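Local atomic coordinates of BtGH115A (Bacteroides thetaiotaomicron, PDB entry 5BY3), a protein that removes 4-O-methyl-glucuronic acid from decorated arabinogalactans, acting as an alpha-glucuronidase of glycoside hydrolase family GH115. Residues A[128-133]-A[471-476]; A[287-292]-A[336-341]; A[397-402]-A[505-510]; A[645-650]-A[678-683]. All coordinates share one frame; numbering follows the deposited sequence.

Contact 1 of 4, residues A[128-133]-A[471-476]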
loop_
_atom_site.group_PDB
_atom_site.type_symbol
_atom_site.label_atom_id
_atom_site.label_comp_id
_atom_site.label_asym_id
_atom_site.label_seq_id
_atom_site.Cartn_x
_atom_site.Cartn_y
_atom_site.Cartn_z
ATOM N N GLY A 128 22.383 -2.263 10.617
ATOM C CA GLY A 128 21.321 -3.099 11.105
ATOM C C GLY A 128 20.186 -2.323 11.735
ATOM O O GLY A 128 19.455 -2.878 12.563
ATOM N N VAL A 129 20.010 -1.062 11.326
ATOM C CA VAL A 129 18.901 -0.228 11.817
ATOM C C VAL A 129 17.678 -0.321 10.884
ATOM O O VAL A 129 17.741 0.083 9.727
ATOM C CB VAL A 129 19.342 1.249 12.030
ATOM C CG1 VAL A 129 18.248 2.078 12.684
ATOM C CG2 VAL A 129 20.621 1.319 12.858
ATOM N N SER A 130 16.582 -0.885 11.398
ATOM C CA SER A 130 15.313 -0.987 10.682
ATOM C C SER A 130 14.683 0.408 10.450
ATOM O O SER A 130 14.796 1.291 11.317
ATOM C CB SER A 130 14.355 -1.872 11.502
ATOM O OG SER A 130 12.974 -1.627 11.246
ATOM N N PRO A 131 14.003 0.607 9.291
ATOM C CA PRO A 131 13.055 1.730 9.136
ATOM C C PRO A 131 12.081 1.933 10.313
ATOM O O PRO A 131 11.673 3.070 10.577
ATOM C CB PRO A 131 12.251 1.334 7.887
ATOM C CG PRO A 131 13.260 0.608 7.048
ATOM C CD PRO A 131 14.193 -0.112 8.008
ATOM N N TRP A 132 11.729 0.855 11.003
ATOM C CA TRP A 132 10.745 0.894 12.069
ATOM C C TRP A 132 11.351 0.909 13.496
ATOM O O TRP A 132 10.630 0.698 14.494
ATOM C CB TRP A 132 9.807 -0.277 11.890
ATOM C CG TRP A 132 9.319 -0.386 10.493
ATOM C CD1 TRP A 132 9.852 -1.127 9.507
ATOM C CD2 TRP A 132 8.222 0.320 9.924
ATOM N NE1 TRP A 132 9.140 -0.947 8.337
ATOM C CE2 TRP A 132 8.138 -0.055 8.573
ATOM C CE3 TRP A 132 7.302 1.240 10.430
ATOM C CZ2 TRP A 132 7.163 0.430 7.725
ATOM C CZ3 TRP A 132 6.325 1.732 9.596
ATOM C CH2 TRP A 132 6.257 1.326 8.250
ATOM N N GLU A 133 12.671 1.124 13.554
ATOM C CA GLU A 133 13.434 1.478 14.753
ATOM C C GLU A 133 12.578 2.232 15.774
ATOM O O GLU A 133 12.416 1.809 16.923
ATOM C CB GLU A 133 14.627 2.335 14.296
ATOM C CG GLU A 133 15.428 3.068 15.364
ATOM C CD GLU A 133 15.031 4.515 15.542
ATOM O OE1 GLU A 133 14.917 5.266 14.543
ATOM O OE2 GLU A 133 14.859 4.909 16.718
ATOM N N GLU A 471 12.677 -12.197 9.974
ATOM C CA GLU A 471 14.013 -12.501 10.490
ATOM C C GLU A 471 14.692 -11.255 10.966
ATOM O O GLU A 471 15.235 -11.261 12.056
ATOM C CB GLU A 471 14.876 -13.234 9.459
ATOM C CG GLU A 471 14.498 -14.696 9.329
ATOM C CD GLU A 471 15.343 -15.450 8.338
ATOM O OE1 GLU A 471 15.907 -14.814 7.410
ATOM O OE2 GLU A 471 15.407 -16.688 8.497
ATOM N N ARG A 472 14.629 -10.174 10.178
ATOM C CA ARG A 472 15.223 -8.887 10.614
ATOM C C ARG A 472 14.520 -8.246 11.841
ATOM O O ARG A 472 15.197 -7.729 12.727
ATOM C CB ARG A 472 15.355 -7.899 9.438
ATOM C CG ARG A 472 16.180 -6.628 9.644
ATOM C CD ARG A 472 15.849 -5.679 8.483
ATOM N NE ARG A 472 14.593 -4.940 8.744
ATOM C CZ ARG A 472 13.853 -4.245 7.864
ATOM N NH1 ARG A 472 14.158 -4.182 6.582
ATOM N NH2 ARG A 472 12.750 -3.616 8.282
ATOM N N GLU A 473 13.188 -8.273 11.897
ATOM C CA GLU A 473 12.472 -7.522 12.968
ATOM C C GLU A 473 12.331 -8.321 14.279
ATOM O O GLU A 473 12.503 -7.779 15.379
ATOM C CB GLU A 473 11.122 -6.961 12.514
ATOM C CG GLU A 473 11.093 -6.145 11.212
ATOM C CD GLU A 473 12.075 -4.970 11.121
ATOM O OE1 GLU A 473 11.637 -3.830 11.139
ATOM O OE2 GLU A 473 13.288 -5.160 10.955
ATOM N N LEU A 474 12.021 -9.605 14.151
ATOM C CA LEU A 474 12.035 -10.514 15.291
ATOM C C LEU A 474 13.388 -11.226 15.209
ATOM O O LEU A 474 14.337 -10.640 14.703
ATOM C CB LEU A 474 10.829 -11.431 15.202
ATOM C CG LEU A 474 9.663 -10.732 14.490
ATOM C CD1 LEU A 474 8.723 -11.754 13.873
ATOM C CD2 LEU A 474 8.916 -9.728 15.374
ATOM N N GLY A 475 13.550 -12.443 15.680
ATOM C CA GLY A 475 14.831 -13.087 15.326
ATOM C C GLY A 475 14.698 -14.117 14.232
ATOM O O GLY A 475 13.611 -14.341 13.711
ATOM N N THR A 476 15.799 -14.761 13.880
ATOM C CA THR A 476 15.742 -15.968 13.057
ATOM C C THR A 476 14.867 -17.083 13.663
ATOM O O THR A 476 14.098 -17.739 12.945
ATOM C CB THR A 476 17.164 -16.461 12.789
ATOM O OG1 THR A 476 17.809 -15.495 11.949
ATOM C CG2 THR A 476 17.150 -17.801 12.085
#
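Ser130 meets Glu473 through a short hydrogen bond, OG giving its proton to OE1 at 2.6 Å on the syn side of the carboxylate, where the other oxygen lies. A glutamate is long enough to make this reach: its chain is bent at chi2 (-54°), which carries the carboxylate from the last turn of helix 462-473 over to the serine. Arg472, the neighbour in sequence, grips the same carboxylate side-on. Its NE lies 2.6 Å from Glu473 OE2, and its NH2 stands 3.1 Å from Glu473 OE1. Both oxygens lie in the guanidinium plane, yet the arginine approaches from above the carboxylate plane. The contact joins the loop between helix 113-126 and strand 145-148, in the N-terminal region, to the end of helix 462-473, in the part of the chain assigned to family GH115. Ser130 OG also accepts from Trp132 N at 2.8 Å, an ST turn set inside the type I beta turn from Ser130 to Glu133; a small hydroxyl suits this double task. Pro131 sets its apolar CD methylene over one guanidinium face, 3.8 Å from Arg472 NH2. The edge of Trp132 also borders the pair, with CD1 3.6 Å from Glu473 OE1 and the ring nearly coplanar with the guanidinium. Glu445 binds both Trp132 NE1 and Arg472 NH1, tying the two segments from a third side chain.

Contact 2 of 4, residues A[287-292]-A[336-341]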
loop_
_atom_site.group_PDB
_atom_site.type_symbol
_atom_site.label_atom_id
_atom_site.label_comp_id
_atom_site.label_asym_id
_atom_site.label_seq_id
_atom_site.Cartn_x
_atom_site.Cartn_y
_atom_site.Cartn_z
ATOM N N GLU A 287 9.976 22.172 -2.780
ATOM C CA GLU A 287 9.709 20.878 -3.378
ATOM C C GLU A 287 8.241 20.486 -3.178
ATOM O O GLU A 287 7.810 20.089 -2.068
ATOM C CB GLU A 287 10.676 19.835 -2.822
ATOM C CG GLU A 287 12.149 20.226 -3.010
ATOM C CD GLU A 287 13.083 19.542 -2.024
ATOM O OE1 GLU A 287 12.912 19.709 -0.785
ATOM O OE2 GLU A 287 14.000 18.841 -2.499
ATOM N N ILE A 288 7.495 20.657 -4.277
ATOM C CA ILE A 288 6.048 20.469 -4.357
ATOM C C ILE A 288 5.775 19.732 -5.639
ATOM O O ILE A 288 6.439 19.995 -6.652
ATOM C CB ILE A 288 5.291 21.827 -4.460
ATOM C CG1 ILE A 288 5.661 22.780 -3.304
ATOM C CG2 ILE A 288 3.777 21.613 -4.643
ATOM C CD1 ILE A 288 5.259 22.270 -1.930
ATOM N N LEU A 289 4.827 18.793 -5.571
ATOM C CA LEU A 289 4.217 18.192 -6.745
ATOM C C LEU A 289 2.799 18.722 -6.839
ATOM O O LEU A 289 1.990 18.504 -5.915
ATOM C CB LEU A 289 4.209 16.666 -6.684
ATOM C CG LEU A 289 5.551 15.935 -6.552
ATOM C CD1 LEU A 289 5.231 14.471 -6.294
ATOM C CD2 LEU A 289 6.517 16.080 -7.731
ATOM N N TYR A 290 2.523 19.426 -7.948
ATOM C CA TYR A 290 1.269 20.174 -8.124
ATOM C C TYR A 290 0.267 19.264 -8.758
ATOM O O TYR A 290 0.484 18.799 -9.903
ATOM C CB TYR A 290 1.496 21.433 -8.985
ATOM C CG TYR A 290 2.300 22.472 -8.255
ATOM C CD1 TYR A 290 1.662 23.392 -7.416
ATOM C CD2 TYR A 290 3.708 22.497 -8.323
ATOM C CE1 TYR A 290 2.377 24.323 -6.711
ATOM C CE2 TYR A 290 4.435 23.456 -7.603
ATOM C CZ TYR A 290 3.752 24.342 -6.800
ATOM O OH TYR A 290 4.399 25.288 -6.047
ATOM N N THR A 291 -0.796 18.960 -8.005
ATOM C CA THR A 291 -1.914 18.210 -8.577
ATOM C C THR A 291 -2.744 19.173 -9.451
ATOM O O THR A 291 -3.085 20.261 -9.007
ATOM C CB THR A 291 -2.783 17.522 -7.486
ATOM O OG1 THR A 291 -2.121 16.337 -7.029
ATOM C CG2 THR A 291 -4.121 17.078 -8.028
ATOM N N LEU A 292 -3.062 18.768 -10.682
ATOM C CA LEU A 292 -3.882 19.605 -11.556
ATOM C C LEU A 292 -5.338 19.178 -11.538
ATOM O O LEU A 292 -5.658 18.082 -11.061
ATOM C CB LEU A 292 -3.334 19.615 -12.979
ATOM C CG LEU A 292 -2.002 20.320 -13.221
ATOM C CD1 LEU A 292 -1.858 20.576 -14.715
ATOM C CD2 LEU A 292 -1.889 21.618 -12.435
ATOM N N GLN A 336 9.273 22.470 -16.500
ATOM C CA GLN A 336 10.258 22.336 -15.411
ATOM C C GLN A 336 9.566 22.311 -14.025
ATOM O O GLN A 336 10.237 22.220 -12.987
ATOM C CB GLN A 336 11.392 23.421 -15.471
ATOM C CG GLN A 336 12.141 23.671 -16.814
ATOM C CD GLN A 336 12.679 22.412 -17.547
ATOM O OE1 GLN A 336 12.078 21.949 -18.522
ATOM N NE2 GLN A 336 13.814 21.871 -17.090
ATOM N N VAL A 337 8.234 22.400 -14.005
ATOM C CA VAL A 337 7.456 22.303 -12.750
ATOM C C VAL A 337 6.817 20.923 -12.725
ATOM O O VAL A 337 6.115 20.566 -13.678
ATOM C CB VAL A 337 6.329 23.347 -12.648
ATOM C CG1 VAL A 337 5.702 23.314 -11.267
ATOM C CG2 VAL A 337 6.836 24.752 -12.932
ATOM N N PRO A 338 7.057 20.132 -11.651
ATOM C CA PRO A 338 6.443 18.789 -11.659
ATOM C C PRO A 338 4.909 18.800 -11.377
ATOM O O PRO A 338 4.414 19.467 -10.459
ATOM C CB PRO A 338 7.256 18.019 -10.609
ATOM C CG PRO A 338 7.790 19.058 -9.698
ATOM C CD PRO A 338 7.962 20.320 -10.498
ATOM N N GLN A 339 4.186 18.055 -12.199
ATOM C CA GLN A 339 2.747 18.172 -12.276
ATOM C C GLN A 339 2.058 16.817 -12.366
ATOM O O GLN A 339 2.529 15.918 -13.053
ATOM C CB GLN A 339 2.377 19.064 -13.483
ATOM C CG GLN A 339 2.513 20.556 -13.163
ATOM C CD GLN A 339 2.498 21.445 -14.387
ATOM O OE1 GLN A 339 1.441 21.764 -14.926
ATOM N NE2 GLN A 339 3.681 21.863 -14.824
ATOM N N VAL A 340 0.919 16.667 -11.701
ATOM C CA VAL A 340 0.214 15.391 -11.778
ATOM C C VAL A 340 -1.270 15.622 -12.062
ATOM O O VAL A 340 -1.885 16.551 -11.539
ATOM C CB VAL A 340 0.475 14.500 -10.502
ATOM C CG1 VAL A 340 -0.108 15.113 -9.232
ATOM C CG2 VAL A 340 -0.051 13.061 -10.663
ATOM N N PHE A 341 -1.832 14.755 -12.893
ATOM C CA PHE A 341 -3.254 14.703 -13.061
ATOM C C PHE A 341 -3.726 13.313 -12.646
ATOM O O PHE A 341 -3.196 12.295 -13.148
ATOM C CB PHE A 341 -3.639 15.020 -14.526
ATOM C CG PHE A 341 -5.114 14.901 -14.801
ATOM C CD1 PHE A 341 -6.049 15.700 -14.102
ATOM C CD2 PHE A 341 -5.591 13.969 -15.729
ATOM C CE1 PHE A 341 -7.418 15.586 -14.331
ATOM C CE2 PHE A 341 -6.968 13.868 -15.974
ATOM C CZ PHE A 341 -7.868 14.676 -15.273
#
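Strands 290-291 and 339-341 run parallel, with Tyr290 beside Gln339 and Thr291 beside Val340, as the fourth and fifth strands of the eight-stranded TIM barrel. The chain passes between them through helix 308-329, a beta-alpha-beta crossover. Three backbone bonds zip the pair: Tyr290 N to Pro338 O, Val340 N to Tyr290 O, and Leu292 N to Val340 O, the last at 2.7 Å. Pro338 has no N-H to give, but its carbonyl serves as the first acceptor, while its CB rests 3.5 Å from Leu289 CD2. On the face of Tyr290 and Gln339, which packs against Leu326 of helix 308-329, the tyrosine ring meets two aliphatic neighbours: Ile288 CG2 over its centre and Val337 CG1, obliquely, 3.6 Å from Tyr290 CD2. The other face carries Thr291 and Val340. There the beta-branched valine suits an extended strand, and its chi1 of 66° sends CG1 to within 3.2 Å of Thr291 OG1; that hydroxyl bonds to the carbonyl of Ala241. Leu292 CD1 lies 3.5 Å from Gln339 OE1, which bonds to Arg323. The Gln339 amide turns back along its own strand, NE2 lying 3.0 Å from Val337 O.

Contact 3 of 4, residues A[397-402]-A[505-510]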
loop_
_atom_site.group_PDB
_atom_site.type_symbol
_atom_site.label_atom_id
_atom_site.label_comp_id
_atom_site.label_asym_id
_atom_site.label_seq_id
_atom_site.Cartn_x
_atom_site.Cartn_y
_atom_site.Cartn_z
ATOM N N TRP A 397 -11.798 3.908 3.042
ATOM C CA TRP A 397 -13.154 4.174 3.565
ATOM C C TRP A 397 -14.062 4.274 2.356
ATOM O O TRP A 397 -13.851 5.134 1.517
ATOM C CB TRP A 397 -13.144 5.475 4.396
ATOM C CG TRP A 397 -14.482 6.190 4.624
ATOM C CD1 TRP A 397 -15.725 5.845 4.131
ATOM C CD2 TRP A 397 -14.683 7.367 5.385
ATOM N NE1 TRP A 397 -16.677 6.724 4.551
ATOM C CE2 TRP A 397 -16.077 7.686 5.309
ATOM C CE3 TRP A 397 -13.827 8.201 6.134
ATOM C CZ2 TRP A 397 -16.640 8.794 5.967
ATOM C CZ3 TRP A 397 -14.386 9.333 6.796
ATOM C CH2 TRP A 397 -15.785 9.610 6.708
ATOM N N GLY A 398 -15.047 3.385 2.249
ATOM C CA GLY A 398 -15.961 3.395 1.115
ATOM C C GLY A 398 -16.673 2.090 0.891
ATOM O O GLY A 398 -16.646 1.230 1.760
ATOM N N ARG A 399 -17.320 1.980 -0.277
ATOM C CA ARG A 399 -18.133 0.855 -0.687
ATOM C C ARG A 399 -17.282 -0.178 -1.434
ATOM O O ARG A 399 -16.316 0.200 -2.090
ATOM C CB ARG A 399 -19.211 1.322 -1.674
ATOM C CG ARG A 399 -18.638 1.745 -3.040
ATOM C CD ARG A 399 -19.701 2.326 -3.929
ATOM N NE ARG A 399 -20.113 3.607 -3.382
ATOM C CZ ARG A 399 -21.074 4.377 -3.875
ATOM N NH1 ARG A 399 -21.776 4.035 -4.961
ATOM N NH2 ARG A 399 -21.314 5.508 -3.264
ATOM N N PRO A 400 -17.646 -1.462 -1.373
ATOM C CA PRO A 400 -18.761 -2.002 -0.544
ATOM C C PRO A 400 -18.519 -2.003 0.989
ATOM O O PRO A 400 -19.474 -2.141 1.751
ATOM C CB PRO A 400 -18.877 -3.434 -1.056
ATOM C CG PRO A 400 -17.451 -3.785 -1.413
ATOM C CD PRO A 400 -16.879 -2.536 -2.036
ATOM N N HIS A 401 -17.270 -1.877 1.457
ATOM C CA HIS A 401 -17.021 -1.804 2.929
ATOM C C HIS A 401 -15.625 -1.216 3.246
ATOM O O HIS A 401 -14.675 -1.559 2.567
ATOM C CB HIS A 401 -17.208 -3.198 3.573
ATOM C CG HIS A 401 -17.340 -3.153 5.052
ATOM N ND1 HIS A 401 -16.281 -2.832 5.877
ATOM C CD2 HIS A 401 -18.415 -3.334 5.859
ATOM C CE1 HIS A 401 -16.705 -2.815 7.133
ATOM N NE2 HIS A 401 -17.994 -3.121 7.148
ATOM N N ASP A 402 -15.493 -0.381 4.284
ATOM C CA ASP A 402 -14.157 0.102 4.744
ATOM C C ASP A 402 -13.264 -1.071 5.177
ATOM O O ASP A 402 -13.746 -2.025 5.804
ATOM C CB ASP A 402 -14.176 1.005 5.981
ATOM C CG ASP A 402 -15.297 2.079 6.009
ATOM O OD1 ASP A 402 -16.137 2.191 5.074
ATOM O OD2 ASP A 402 -15.322 2.808 7.062
ATOM N N ARG A 505 -22.715 -4.014 4.259
ATOM C CA ARG A 505 -22.204 -3.040 3.297
ATOM C C ARG A 505 -22.270 -1.627 3.838
ATOM O O ARG A 505 -23.025 -1.332 4.786
ATOM C CB ARG A 505 -22.870 -3.203 1.918
ATOM C CG ARG A 505 -21.957 -3.983 1.001
ATOM C CD ARG A 505 -22.601 -5.146 0.304
ATOM N NE ARG A 505 -23.316 -4.682 -0.870
ATOM C CZ ARG A 505 -23.507 -5.385 -1.986
ATOM N NH1 ARG A 505 -23.003 -6.614 -2.127
ATOM N NH2 ARG A 505 -24.191 -4.838 -2.969
ATOM N N GLU A 506 -21.416 -0.785 3.270
ATOM C CA GLU A 506 -21.382 0.647 3.538
ATOM C C GLU A 506 -21.737 1.394 2.260
ATOM O O GLU A 506 -21.631 0.831 1.163
ATOM C CB GLU A 506 -20.017 1.066 4.067
ATOM C CG GLU A 506 -19.863 0.869 5.557
ATOM C CD GLU A 506 -20.877 1.653 6.408
ATOM O OE1 GLU A 506 -21.032 2.875 6.244
ATOM O OE2 GLU A 506 -21.513 1.042 7.275
ATOM N N GLU A 507 -22.210 2.634 2.430
ATOM C CA GLU A 507 -22.754 3.502 1.364
ATOM C C GLU A 507 -23.860 2.923 0.481
ATOM O O GLU A 507 -24.009 3.329 -0.667
ATOM C CB GLU A 507 -21.638 4.106 0.519
ATOM C CG GLU A 507 -20.645 4.896 1.372
ATOM C CD GLU A 507 -19.436 5.362 0.584
ATOM O OE1 GLU A 507 -19.336 5.028 -0.627
ATOM O OE2 GLU A 507 -18.593 6.064 1.196
ATOM N N GLU A 508 -24.674 2.027 1.037
ATOM C CA GLU A 508 -25.741 1.391 0.256
ATOM C C GLU A 508 -27.107 2.066 0.300
ATOM O O GLU A 508 -28.001 1.641 -0.463
ATOM C CB GLU A 508 -25.932 -0.061 0.660
ATOM C CG GLU A 508 -24.984 -1.057 0.035
ATOM C CD GLU A 508 -25.137 -1.227 -1.455
ATOM O OE1 GLU A 508 -26.216 -0.967 -2.017
ATOM O OE2 GLU A 508 -24.154 -1.639 -2.069
ATOM N N LYS A 509 -27.309 3.071 1.167
ATOM C CA LYS A 509 -28.628 3.814 1.176
ATOM C C LYS A 509 -29.870 2.955 1.559
ATOM O O LYS A 509 -31.015 3.385 1.370
ATOM C CB LYS A 509 -28.942 4.511 -0.183
ATOM C CG LYS A 509 -27.891 5.455 -0.774
ATOM C CD LYS A 509 -28.318 5.892 -2.170
ATOM C CE LYS A 509 -27.158 6.494 -2.950
ATOM N NZ LYS A 509 -27.246 6.218 -4.419
ATOM N N ASN A 510 -29.621 1.728 2.019
ATOM C CA ASN A 510 -30.621 0.817 2.566
ATOM C C ASN A 510 -30.069 0.319 3.917
ATOM O O ASN A 510 -28.887 -0.047 3.990
ATOM C CB ASN A 510 -30.899 -0.349 1.605
ATOM C CG ASN A 510 -32.136 -1.157 1.983
ATOM O OD1 ASN A 510 -32.541 -1.222 3.137
ATOM N ND2 ASN A 510 -32.741 -1.788 1.001
#
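Pro400 O accepts the backbone N of Glu506 at 2.8 Å, the shortest polar bond between the segments, and the CA-H of Arg505 also points to it. Loop 397-402 follows strand 388-393, the seventh of the TIM barrel; it is joined to the loop between helices 476-495 and 523-543, beside helix 730-738. The bound nickel lies about 9 Å from the Asp402 side chain. The peptide bond before Pro400 is cis, a conformation that proline tolerates better than other residues, and Arg505 CG packs 3.7 Å from Pro400 CB. With CG between the backbone N and the carbonyl carbon (chi1 69°), Arg399 turns NE to Glu507 OE1 at 3.2 Å, a salt bridge nearly along the oxygen's C-O axis; NH2 adds a weak bond. Gly398 suits its place: at a phi of 160° a CB would collide with the preceding carbonyl. Gly398 N reaches Asp402 OD1 at 3.3 Å, from one end of segment 397-402 to the other. Arg620 forms salt bridges with both Asp402 OD1 and Glu506 OE1, probably offsetting the repulsion between these acids. Glu730 and Glu734 take the Arg505 guanidinium. The second carboxylate oxygen, Glu507 OE2, rests 3.7 Å from Gly398 CA.

Contact 4 of 4, residues A[645-650]-A[678-683]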
loop_
_atom_site.group_PDB
_atom_site.type_symbol
_atom_site.label_atom_id
_atom_site.label_comp_id
_atom_site.label_asym_id
_atom_site.label_seq_id
_atom_site.Cartn_x
_atom_site.Cartn_y
_atom_site.Cartn_z
ATOM N N CYS A 645 -14.803 -32.770 -8.842
ATOM C CA CYS A 645 -13.397 -32.400 -8.955
ATOM C C CYS A 645 -13.136 -31.021 -8.376
ATOM O O CYS A 645 -14.046 -30.192 -8.322
ATOM C CB CYS A 645 -12.939 -32.454 -10.395
ATOM S SG CYS A 645 -13.374 -33.994 -11.215
ATOM N N GLN A 646 -11.889 -30.802 -7.948
ATOM C CA GLN A 646 -11.428 -29.544 -7.395
ATOM C C GLN A 646 -9.932 -29.388 -7.690
ATOM O O GLN A 646 -9.111 -30.195 -7.236
ATOM C CB GLN A 646 -11.691 -29.532 -5.891
ATOM C CG GLN A 646 -11.491 -28.205 -5.192
ATOM C CD GLN A 646 -12.475 -28.016 -4.048
ATOM O OE1 GLN A 646 -13.106 -28.978 -3.572
ATOM N NE2 GLN A 646 -12.613 -26.769 -3.599
ATOM N N TRP A 647 -9.598 -28.331 -8.432
ATOM C CA TRP A 647 -8.258 -28.108 -8.983
ATOM C C TRP A 647 -7.717 -26.731 -8.681
ATOM O O TRP A 647 -8.494 -25.788 -8.470
ATOM C CB TRP A 647 -8.283 -28.256 -10.498
ATOM C CG TRP A 647 -8.639 -29.635 -10.959
ATOM C CD1 TRP A 647 -7.990 -30.800 -10.639
ATOM C CD2 TRP A 647 -9.714 -30.002 -11.842
ATOM N NE1 TRP A 647 -8.605 -31.856 -11.247
ATOM C CE2 TRP A 647 -9.660 -31.399 -11.999
ATOM C CE3 TRP A 647 -10.712 -29.285 -12.518
ATOM C CZ2 TRP A 647 -10.571 -32.101 -12.794
ATOM C CZ3 TRP A 647 -11.624 -29.989 -13.317
ATOM C CH2 TRP A 647 -11.539 -31.380 -13.445
ATOM N N ASN A 648 -6.383 -26.659 -8.642
ATOM C CA ASN A 648 -5.567 -25.443 -8.742
ATOM C C ASN A 648 -4.953 -25.441 -10.135
ATOM O O ASN A 648 -5.013 -26.452 -10.845
ATOM C CB ASN A 648 -4.464 -25.440 -7.674
ATOM C CG ASN A 648 -3.603 -26.728 -7.694
ATOM O OD1 ASN A 648 -2.735 -26.934 -8.583
ATOM N ND2 ASN A 648 -3.839 -27.601 -6.700
ATOM N N ALA A 649 -4.336 -24.340 -10.539
ATOM C CA ALA A 649 -3.882 -24.222 -11.935
ATOM C C ALA A 649 -2.826 -25.243 -12.412
ATOM O O ALA A 649 -2.658 -25.440 -13.624
ATOM C CB ALA A 649 -3.438 -22.794 -12.223
ATOM N N ALA A 650 -2.132 -25.881 -11.463
ATOM C CA ALA A 650 -1.015 -26.789 -11.762
ATOM C C ALA A 650 -1.395 -28.276 -11.708
ATOM O O ALA A 650 -0.606 -29.129 -12.129
ATOM C CB ALA A 650 0.180 -26.501 -10.853
ATOM N N LEU A 678 -5.089 -24.128 -20.245
ATOM C CA LEU A 678 -4.994 -25.244 -19.321
ATOM C C LEU A 678 -6.057 -26.316 -19.628
ATOM O O LEU A 678 -7.171 -26.016 -20.096
ATOM C CB LEU A 678 -5.145 -24.739 -17.892
ATOM C CG LEU A 678 -3.874 -24.396 -17.108
ATOM C CD1 LEU A 678 -2.709 -23.883 -17.971
ATOM C CD2 LEU A 678 -4.231 -23.456 -15.958
ATOM N N THR A 679 -5.701 -27.562 -19.337
ATOM C CA THR A 679 -6.472 -28.730 -19.727
ATOM C C THR A 679 -6.619 -29.586 -18.450
ATOM O O THR A 679 -5.622 -30.006 -17.858
ATOM C CB THR A 679 -5.726 -29.458 -20.883
ATOM O OG1 THR A 679 -5.594 -28.585 -22.026
ATOM C CG2 THR A 679 -6.395 -30.784 -21.307
ATOM N N PHE A 680 -7.856 -29.777 -17.986
ATOM C CA PHE A 680 -8.131 -30.571 -16.766
ATOM C C PHE A 680 -8.876 -31.836 -17.135
ATOM O O PHE A 680 -9.732 -31.811 -18.020
ATOM C CB PHE A 680 -8.972 -29.793 -15.751
ATOM C CG PHE A 680 -8.302 -28.569 -15.237
ATOM C CD1 PHE A 680 -8.396 -27.368 -15.927
ATOM C CD2 PHE A 680 -7.554 -28.619 -14.082
ATOM C CE1 PHE A 680 -7.752 -26.238 -15.471
ATOM C CE2 PHE A 680 -6.917 -27.489 -13.612
ATOM C CZ PHE A 680 -7.012 -26.298 -14.307
ATOM N N SER A 681 -8.578 -32.928 -16.442
ATOM C CA SER A 681 -9.194 -34.203 -16.777
ATOM C C SER A 681 -9.822 -34.913 -15.577
ATOM O O SER A 681 -9.367 -34.795 -14.412
ATOM C CB SER A 681 -8.213 -35.115 -17.531
ATOM O OG SER A 681 -7.165 -35.535 -16.674
ATOM N N PHE A 682 -10.874 -35.664 -15.892
ATOM C CA PHE A 682 -11.661 -36.316 -14.871
ATOM C C PHE A 682 -12.423 -37.479 -15.474
ATOM O O PHE A 682 -12.626 -37.551 -16.706
ATOM C CB PHE A 682 -12.608 -35.309 -14.180
ATOM C CG PHE A 682 -13.600 -34.656 -15.112
ATOM C CD1 PHE A 682 -13.215 -33.611 -15.956
ATOM C CD2 PHE A 682 -14.920 -35.084 -15.146
ATOM C CE1 PHE A 682 -14.122 -33.016 -16.827
ATOM C CE2 PHE A 682 -15.834 -34.490 -16.011
ATOM C CZ PHE A 682 -15.434 -33.451 -16.849
ATOM N N GLY A 683 -12.862 -38.359 -14.576
ATOM C CA GLY A 683 -13.376 -39.652 -14.951
ATOM C C GLY A 683 -14.867 -39.718 -15.151
ATOM O O GLY A 683 -15.522 -38.770 -15.626
#
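Trp647 and Phe680 meet because each ring swings away from its own carbonyl carbon: CG lies beside the backbone N in both, at a chi1 of -64° for Trp647. The two side chains run antiparallel alongside each other, and the rings are so displaced that little of one lies over the other, their centroids 4.9 Å apart and their planes 28° from parallel. More direct is the CH-pi contact of Phe680 CB, almost straight above the centre of the Trp647 six-membered ring at 3.6 Å. The indole has a neighbour on each face, Phe680 CD2 on one and Cys645 CB on the other, both offset toward the rim. The first torsion of Phe682 (61°) turns its ring to the indole's edge, CD1 3.8 Å from Trp647 CH2. Phe682 CB, placed by the backbone, lies 3.3 Å from Cys645 SG. Phe680 CE2 comes 3.5 Å from Asn648 O. Beyond it, small Ala649 faces Leu678, with Ala649 CB 3.9 Å from Leu678 CD2. No hydrogen bond joins the segments. Strand 646-647 pairs with 766-772 and strand 677-682 with 755-761, placing the two in different sheets; their alternate side chains (Cys645, Trp647, Ala649 against Leu678, Phe680, Phe682) meet in the apolar layer between, an arrangement consistent with the galactose-binding-like beta-sandwich to which the sequence family of this C-terminal region is assigned.

Overall arrangement
All four contacts are buried, yet they differ with their place. Contact 2 is the regular core of the barrel: neighbouring parallel strands, backbone bonds and aliphatic cover. Contact 4 is also core, but of the C-terminal domain; lacking hydrogen bonds across it, it relies on aromatic rings between two sheets. Contacts 1 and 3 join irregular loops and a helix end and use charge, several of their charged groups, such as Arg472, Asp402, Arg505 and Glu506, having further ionic partners. These two lie on opposite sides of the chain's centre, about 38 Å between centres, and their segments alternate along the chain, while contact 2 is nested within contact 1. Contact 3 borders helix 730-738, which follows contact 4 in sequence.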